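PDB 6G44: putative major capsid protein, which probably forms the capsid shell of the virophage mavirus, assembling as a trimer of double jelly-roll subunits. Local coordinates for residues Gly66-Ser78 with Thr211-Arg223. Sequence-based numbering, arbitrary orientation.
Sequences GNLTGGAPRLRVS and TQYKNIKDPVPFR
Thr-69 and Phe-222 form an antiparallel hydrogen-bonded pair. Thr-69 N gives a bond to Phe-222 O at 2.9 Å. The return bond runs from Phe-222 N to Thr-69 O at 2.8 Å. Leu-68 and Arg-223 follow as a non-hydrogen-bonded pair. Here Leu-68 CA also makes a CA-H...O contact to Phe-222 O.

Packing is tight around Gly-71. The Phe-222 CG is anti to its carbonyl carbon (chi1 -68°), and the ring reaches back along Gly-70 and Gly-71. Its edge meets backbone oxygens: Phe-222 CE2 is 3.7 Å from Gly-71 O, and Gly-70 O lies in the ring plane. The carbon Pro-219 CB is 4.0 Å from Gly-71 CA. Gly-71 CA also makes a CA-H...O contact to Val-220 O, a buried carbonyl with no hydrogen-bond partner in the model. Gly-71 O accepts a bond from Gln-212 N at 2.9 Å. A water accepts a hydrogen bond from Gly-71 N and donates one to Pro-219 O. Close by, Pro-73 CG rests on Thr-211 CG2 at 3.8 Å, and both residues are buried.

Beyond this the contact loosens toward the partly exposed side. Ala-72 CB touches Pro-219 CG at 4.1 Å and Ile-216 only at longer range. The edge of the Arg-74 guanidinium passes Ile-216 CG2, with NH2 4.0 Å from that methyl. Arg-74 NE forms a salt bridge with Asp-203.

The contact joins strand 68-69 and the turn after it, in the first jelly roll, to the loop that leads into strand 222-235. Strand 68-69 lies between that strand and strand 258-273, where Trp-273 covers Leu-68 and Pro-221. Trp-23 of the second subunit packs on the same two residues. Strand 286-305 borders the loop through Tyr-288, whose hydroxyl is hydrogen-bonded to Pro-221 O.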
loop_
_atom_site.group_PDB
_atom_site.type_symbol
_atom_site.label_atom_id
_atom_site.label_comp_id
_atom_site.label_asym_id
_atom_site.label_seq_id
_atom_site.Cartn_x
_atom_site.Cartn_y
_atom_site.Cartn_z
ATOM N N GLY C 66 10.061 31.625 21.256
ATOM C CA GLY C 66 10.989 32.357 20.430
ATOM C C GLY C 66 11.433 31.571 19.211
ATOM O O GLY C 66 11.229 30.344 19.130
ATOM N N ASN C 67 11.994 32.296 18.262
ATOM C CA ASN C 67 12.662 31.672 17.110
ATOM C C ASN C 67 11.652 30.766 16.352
ATOM O O ASN C 67 10.532 31.203 16.123
ATOM C CB ASN C 67 13.967 31.006 17.560
ATOM C CG ASN C 67 14.934 32.012 18.123
ATOM O OD1 ASN C 67 15.042 32.178 19.367
ATOM N ND2 ASN C 67 15.563 32.741 17.238
ATOM N N LEU C 68 12.028 29.539 15.967
ATOM C CA LEU C 68 11.139 28.724 15.127
ATOM C C LEU C 68 10.345 27.720 15.928
ATOM O O LEU C 68 10.867 27.081 16.825
ATOM C CB LEU C 68 11.938 28.002 14.052
ATOM C CG LEU C 68 12.711 28.909 13.094
ATOM C CD1 LEU C 68 13.415 28.079 12.014
ATOM C CD2 LEU C 68 11.869 30.006 12.477
ATOM N N THR C 69 9.075 27.561 15.550
ATOM C CA THR C 69 8.166 26.617 16.182
ATOM C C THR C 69 7.588 25.689 15.118
ATOM O O THR C 69 7.228 26.136 14.038
ATOM C CB THR C 69 7.049 27.389 16.936
ATOM O OG1 THR C 69 7.677 28.099 18.027
ATOM C CG2 THR C 69 5.968 26.466 17.501
ATOM N N GLY C 70 7.487 24.409 15.450
ATOM C CA GLY C 70 6.909 23.430 14.545
ATOM C C GLY C 70 5.560 23.817 13.986
ATOM O O GLY C 70 4.680 24.284 14.729
ATOM N N GLY C 71 5.351 23.528 12.700
ATOM C CA GLY C 71 4.127 23.924 12.022
ATOM C C GLY C 71 2.931 23.028 12.280
ATOM O O GLY C 71 1.816 23.464 11.988
ATOM N N ALA C 72 3.152 21.828 12.836
ATOM C CA ALA C 72 2.078 20.907 13.144
ATOM C C ALA C 72 2.118 20.483 14.601
ATOM O O ALA C 72 2.472 19.380 14.945
ATOM C CB ALA C 72 2.146 19.698 12.226
ATOM N N PRO C 73 1.753 21.419 15.519
ATOM C CA PRO C 73 1.702 21.076 16.913
ATOM C C PRO C 73 0.680 19.971 17.218
ATOM O O PRO C 73 -0.330 19.822 16.505
ATOM C CB PRO C 73 1.295 22.391 17.596
ATOM C CG PRO C 73 0.603 23.180 16.551
ATOM C CD PRO C 73 1.324 22.805 15.267
ATOM N N ARG C 74 0.950 19.204 18.249
ATOM C CA ARG C 74 0.138 18.070 18.616
ATOM C C ARG C 74 -0.404 18.234 20.025
ATOM O O ARG C 74 0.158 18.978 20.840
ATOM C CB ARG C 74 0.939 16.748 18.539
ATOM C CG ARG C 74 1.616 16.528 17.192
ATOM C CD ARG C 74 2.377 15.219 17.128
ATOM N NE ARG C 74 1.522 14.043 16.983
ATOM C CZ ARG C 74 1.059 13.579 15.826
ATOM N NH1 ARG C 74 0.314 12.496 15.838
ATOM N NH2 ARG C 74 1.316 14.193 14.685
ATOM N N LEU C 75 -1.466 17.522 20.317
ATOM C CA LEU C 75 -2.001 17.427 21.658
ATOM C C LEU C 75 -1.848 16.010 22.177
ATOM O O LEU C 75 -2.240 15.043 21.499
ATOM C CB LEU C 75 -3.479 17.827 21.653
ATOM C CG LEU C 75 -3.777 19.254 21.216
ATOM C CD1 LEU C 75 -5.263 19.502 20.983
ATOM C CD2 LEU C 75 -3.248 20.264 22.239
ATOM N N ARG C 76 -1.301 15.870 23.386
ATOM C CA ARG C 76 -1.161 14.594 24.065
ATOM C C ARG C 76 -2.202 14.572 25.173
ATOM O O ARG C 76 -2.131 15.409 26.085
ATOM C CB ARG C 76 0.253 14.375 24.629
ATOM C CG ARG C 76 0.428 13.063 25.400
ATOM C CD ARG C 76 1.667 13.137 26.296
ATOM N NE ARG C 76 1.996 11.868 26.945
ATOM C CZ ARG C 76 1.529 11.432 28.121
ATOM N NH1 ARG C 76 0.631 12.126 28.831
ATOM N NH2 ARG C 76 1.954 10.249 28.580
ATOM N N VAL C 77 -3.147 13.654 25.079
ATOM C CA VAL C 77 -4.183 13.487 26.110
ATOM C C VAL C 77 -3.982 12.182 26.806
ATOM O O VAL C 77 -3.591 11.183 26.186
ATOM C CB VAL C 77 -5.613 13.600 25.587
ATOM C CG1 VAL C 77 -5.890 14.985 25.021
ATOM C CG2 VAL C 77 -5.943 12.488 24.604
ATOM N N SER C 78 -4.230 12.175 28.115
ATOM C CA SER C 78 -4.243 10.961 28.880
ATOM C C SER C 78 -5.443 10.979 29.804
ATOM O O SER C 78 -5.830 12.039 30.291
ATOM C CB SER C 78 -2.947 10.750 29.646
ATOM O OG SER C 78 -2.766 11.731 30.610
ATOM N N THR C 211 -2.617 25.612 11.586
ATOM C CA THR C 211 -1.688 24.480 11.686
ATOM C C THR C 211 -1.552 23.785 10.349
ATOM O O THR C 211 -2.454 23.752 9.519
ATOM C CB THR C 211 -2.056 23.434 12.758
ATOM O OG1 THR C 211 -3.218 22.708 12.355
ATOM C CG2 THR C 211 -2.234 24.058 14.149
ATOM N N GLN C 212 -0.383 23.208 10.166
ATOM C CA GLN C 212 0.010 22.577 8.894
ATOM C C GLN C 212 -0.267 21.070 8.920
ATOM O O GLN C 212 0.608 20.232 8.648
ATOM C CB GLN C 212 1.446 22.933 8.603
ATOM C CG GLN C 212 1.660 24.434 8.459
ATOM C CD GLN C 212 0.948 24.985 7.260
ATOM O OE1 GLN C 212 1.395 24.743 6.122
ATOM N NE2 GLN C 212 -0.160 25.719 7.467
ATOM N N TYR C 213 -1.522 20.735 9.215
ATOM C CA TYR C 213 -1.958 19.345 9.442
ATOM C C TYR C 213 -1.997 18.522 8.162
ATOM O O TYR C 213 -2.197 17.292 8.222
ATOM C CB TYR C 213 -3.336 19.298 10.163
ATOM C CG TYR C 213 -4.429 19.977 9.389
ATOM C CD1 TYR C 213 -5.143 19.286 8.412
ATOM C CD2 TYR C 213 -4.768 21.309 9.626
ATOM C CE1 TYR C 213 -6.113 19.916 7.661
ATOM C CE2 TYR C 213 -5.751 21.942 8.893
ATOM C CZ TYR C 213 -6.416 21.236 7.899
ATOM O OH TYR C 213 -7.398 21.831 7.141
ATOM N N LYS C 214 -1.850 19.159 7.006
ATOM C CA LYS C 214 -1.787 18.422 5.745
ATOM C C LYS C 214 -0.356 18.018 5.395
ATOM O O LYS C 214 -0.163 17.270 4.432
ATOM C CB LYS C 214 -2.408 19.246 4.612
ATOM C CG LYS C 214 -3.892 19.569 4.810
ATOM C CD LYS C 214 -4.385 20.733 3.952
ATOM C CE LYS C 214 -4.192 20.541 2.452
ATOM N NZ LYS C 214 -5.170 19.603 1.846
ATOM N N ASN C 215 0.644 18.509 6.140
ATOM C CA ASN C 215 2.057 18.304 5.864
ATOM C C ASN C 215 2.770 17.916 7.170
ATOM O O ASN C 215 3.682 18.616 7.574
ATOM C CB ASN C 215 2.667 19.607 5.289
ATOM C CG ASN C 215 2.009 20.059 3.986
ATOM O OD1 ASN C 215 1.035 20.818 3.987
ATOM N ND2 ASN C 215 2.559 19.615 2.869
ATOM N N ILE C 216 2.361 16.841 7.830
ATOM C CA ILE C 216 2.914 16.484 9.117
ATOM C C ILE C 216 4.391 16.073 9.079
ATOM O O ILE C 216 5.130 16.375 10.011
ATOM C CB ILE C 216 2.018 15.440 9.794
ATOM C CG1 ILE C 216 0.673 16.124 10.142
ATOM C CG2 ILE C 216 2.690 14.843 11.030
ATOM C CD1 ILE C 216 -0.471 15.176 10.311
ATOM N N LYS C 217 4.849 15.458 7.988
ATOM C CA LYS C 217 6.266 15.040 7.947
ATOM C C LYS C 217 7.205 16.240 7.912
ATOM O O LYS C 217 8.226 16.262 8.640
ATOM C CB LYS C 217 6.578 14.096 6.769
ATOM C CG LYS C 217 8.066 13.730 6.695
ATOM C CD LYS C 217 8.405 12.566 5.775
ATOM C CE LYS C 217 9.919 12.463 5.573
ATOM N NZ LYS C 217 10.676 12.217 6.843
ATOM N N ASP C 218 6.834 17.246 7.111
ATOM C CA ASP C 218 7.735 18.343 6.799
ATOM C C ASP C 218 7.004 19.697 6.696
ATOM O O ASP C 218 7.020 20.364 5.653
ATOM C CB ASP C 218 8.451 18.000 5.488
ATOM C CG ASP C 218 9.586 18.937 5.153
ATOM O OD1 ASP C 218 10.266 19.459 6.048
ATOM O OD2 ASP C 218 9.796 19.131 3.930
ATOM N N PRO C 219 6.354 20.114 7.800
ATOM C CA PRO C 219 5.619 21.371 7.784
ATOM C C PRO C 219 6.544 22.583 7.873
ATOM O O PRO C 219 7.575 22.529 8.564
ATOM C CB PRO C 219 4.738 21.287 9.050
ATOM C CG PRO C 219 5.489 20.425 9.972
ATOM C CD PRO C 219 6.322 19.483 9.135
ATOM N N VAL C 220 6.166 23.646 7.172
ATOM C CA VAL C 220 6.879 24.932 7.285
ATOM C C VAL C 220 6.731 25.440 8.738
ATOM O O VAL C 220 5.613 25.500 9.256
ATOM C CB VAL C 220 6.334 25.945 6.289
ATOM C CG1 VAL C 220 7.064 27.265 6.431
ATOM C CG2 VAL C 220 6.518 25.408 4.868
ATOM N N PRO C 221 7.844 25.794 9.409
ATOM C CA PRO C 221 7.791 26.330 10.764
ATOM C C PRO C 221 7.142 27.708 10.860
ATOM O O PRO C 221 7.141 28.464 9.885
ATOM C CB PRO C 221 9.284 26.457 11.136
ATOM C CG PRO C 221 10.016 25.616 10.175
ATOM C CD PRO C 221 9.228 25.679 8.923
ATOM N N PHE C 222 6.597 27.991 12.038
ATOM C CA PHE C 222 6.212 29.360 12.420
ATOM C C PHE C 222 7.404 30.098 13.038
ATOM O O PHE C 222 8.294 29.474 13.571
ATOM C CB PHE C 222 5.017 29.305 13.362
ATOM C CG PHE C 222 3.777 28.813 12.679
ATOM C CD1 PHE C 222 3.126 29.638 11.766
ATOM C CD2 PHE C 222 3.280 27.539 12.924
ATOM C CE1 PHE C 222 2.005 29.202 11.106
ATOM C CE2 PHE C 222 2.144 27.105 12.251
ATOM C CZ PHE C 222 1.529 27.937 11.358
ATOM N N ARG C 223 7.375 31.421 12.947
ATOM C CA ARG C 223 8.485 32.303 13.328
ATOM C C ARG C 223 8.044 33.286 14.433
ATOM O O ARG C 223 7.062 34.010 14.254
ATOM C CB ARG C 223 8.962 33.081 12.067
ATOM C CG ARG C 223 10.054 34.149 12.299
ATOM C CD ARG C 223 10.345 35.028 11.110
ATOM N NE ARG C 223 9.140 35.605 10.479
ATOM C CZ ARG C 223 9.136 36.194 9.303
ATOM N NH1 ARG C 223 10.274 36.376 8.641
ATOM N NH2 ARG C 223 7.998 36.620 8.780
HETATM O O HOH W 1 7.942 22.816 11.320
#